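Local structure of ofchtiv-allosamidin (Ostrinia furnacalis, 6JMB) at residues 105-108 and 109-112. The protein is a group IV insect chitinase of glycoside hydrolase family 18 that probably hydrolyses chitin, and is bound here by the inhibitor allosamidin. Numbering follows the deposited sequence.
Sequences FIQT and SLAM
Phe105 and Ser109 meet one turn apart on helix 99-116, and both are buried. The carbonyl O of Phe105 accepts two hydrogen bonds from Ser109. The backbone N of Ser109 donates to it at 2.9 Å in the usual helical way. The hydroxyl OG of Ser109 donates to the same O of Phe105 at 2.8 Å. The two donors approach from opposite faces of the carbonyl plane. Ser109 OG sits between its own backbone N and carbonyl carbon (chi1 69°), which turns the hydroxyl back along the helix to the preceding turn. With CG anti to the backbone N (chi1 177°), the Phe105 ring lies alongside the next turn. Ser109 CB is over one face of the ring, 4.1 Å from its centroid, in a CH-pi contact offset toward the rim. Beyond the helix, Phe105 touches Ile43 of strand 35-43. Ile106 O accepts from Leu110 N at 3.0 Å. The Ile106 side chain packs on helix 138-154, against Leu150 and the Glu149 and Glu153 side chains. Gln107 O accepts from Ala111 N, again at 3.0 Å. Thr108 O takes the longest of the four backbone hydrogen bonds, from Met112 N at 3.2 Å, and CG of Met112 lies 3.5 Å from Thr108 O. Thr108 OG1 donates to Asn104 O and accepts from Ala49 N, which ties the helix to strand 49-51. With an alanine in place of Ser109, Phe105 O would probably lose its second donor. The helix belongs to the TIM-barrel domain, and the Phe105 side chain is about 13 Å from the bound allosamizoline, so this is structural packing outside the pocket. The hydroxyl of Ser109 spends its proton on a carbonyl one turn back, while its CB packs on an aromatic face.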
loop_
_atom_site.group_PDB
_atom_site.type_symbol
_atom_site.label_atom_id
_atom_site.label_comp_id
_atom_site.label_asym_id
_atom_site.label_seq_id
_atom_site.Cartn_x
_atom_site.Cartn_y
_atom_site.Cartn_z
ATOM N N PHE A 105 -8.619 -15.859 -16.425
ATOM C CA PHE A 105 -7.905 -14.737 -15.829
ATOM C C PHE A 105 -6.444 -14.723 -16.245
ATOM O O PHE A 105 -5.887 -13.665 -16.562
ATOM C CB PHE A 105 -8.003 -14.735 -14.305
ATOM C CG PHE A 105 -7.204 -13.629 -13.699
ATOM C CD1 PHE A 105 -7.603 -12.312 -13.876
ATOM C CD2 PHE A 105 -6.003 -13.883 -13.056
ATOM C CE1 PHE A 105 -6.849 -11.268 -13.372
ATOM C CE2 PHE A 105 -5.243 -12.841 -12.548
ATOM C CZ PHE A 105 -5.667 -11.534 -12.710
ATOM N N ILE A 106 -5.797 -15.885 -16.220
ATOM C CA ILE A 106 -4.395 -15.956 -16.620
ATOM C C ILE A 106 -4.222 -15.446 -18.047
ATOM O O ILE A 106 -3.336 -14.633 -18.332
ATOM C CB ILE A 106 -3.853 -17.382 -16.439
ATOM C CG1 ILE A 106 -3.828 -17.743 -14.953
ATOM C CG2 ILE A 106 -2.471 -17.504 -17.064
ATOM C CD1 ILE A 106 -3.693 -19.229 -14.685
ATOM N N GLN A 107 -5.093 -15.887 -18.960
ATOM C CA GLN A 107 -4.941 -15.505 -20.362
ATOM C C GLN A 107 -5.294 -14.039 -20.602
ATOM O O GLN A 107 -4.601 -13.353 -21.361
ATOM C CB GLN A 107 -5.770 -16.430 -21.256
ATOM C CG GLN A 107 -5.265 -17.871 -21.276
ATOM C CD GLN A 107 -3.786 -17.977 -21.612
ATOM O OE1 GLN A 107 -3.023 -18.647 -20.913
ATOM N NE2 GLN A 107 -3.372 -17.317 -22.687
ATOM N N THR A 108 -6.371 -13.535 -19.988
ATOM C CA THR A 108 -6.751 -12.146 -20.243
ATOM C C THR A 108 -5.817 -11.163 -19.544
ATOM O O THR A 108 -5.515 -10.096 -20.095
ATOM C CB THR A 108 -8.209 -11.876 -19.872
ATOM O OG1 THR A 108 -8.437 -12.203 -18.497
ATOM C CG2 THR A 108 -9.149 -12.680 -20.758
ATOM N N SER A 109 -5.351 -11.489 -18.334
ATOM C CA SER A 109 -4.366 -10.617 -17.697
ATOM C C SER A 109 -3.051 -10.634 -18.464
ATOM O O SER A 109 -2.424 -9.584 -18.652
ATOM C CB SER A 109 -4.166 -10.991 -16.225
ATOM O OG SER A 109 -3.509 -12.238 -16.078
ATOM N N LEU A 110 -2.632 -11.808 -18.947
ATOM C CA LEU A 110 -1.423 -11.875 -19.762
ATOM C C LEU A 110 -1.559 -11.031 -21.024
ATOM O O LEU A 110 -0.610 -10.351 -21.428
ATOM C CB LEU A 110 -1.126 -13.328 -20.126
ATOM C CG LEU A 110 0.031 -13.583 -21.089
ATOM C CD1 LEU A 110 1.341 -13.180 -20.448
ATOM C CD2 LEU A 110 0.062 -15.051 -21.478
ATOM N N ALA A 111 -2.733 -11.064 -21.659
ATOM C CA ALA A 111 -2.950 -10.260 -22.861
ATOM C C ALA A 111 -2.766 -8.772 -22.578
ATOM O O ALA A 111 -2.124 -8.058 -23.360
ATOM C CB ALA A 111 -4.338 -10.541 -23.443
ATOM N N MET A 112 -3.329 -8.281 -21.470
ATOM C CA MET A 112 -3.147 -6.874 -21.113
ATOM C C MET A 112 -1.686 -6.570 -20.815
ATOM O O MET A 112 -1.153 -5.541 -21.253
ATOM C CB MET A 112 -4.028 -6.528 -19.909
ATOM C CG MET A 112 -5.524 -6.593 -20.203
ATOM S SD MET A 112 -6.554 -6.168 -18.781
ATOM C CE MET A 112 -6.391 -4.385 -18.772
#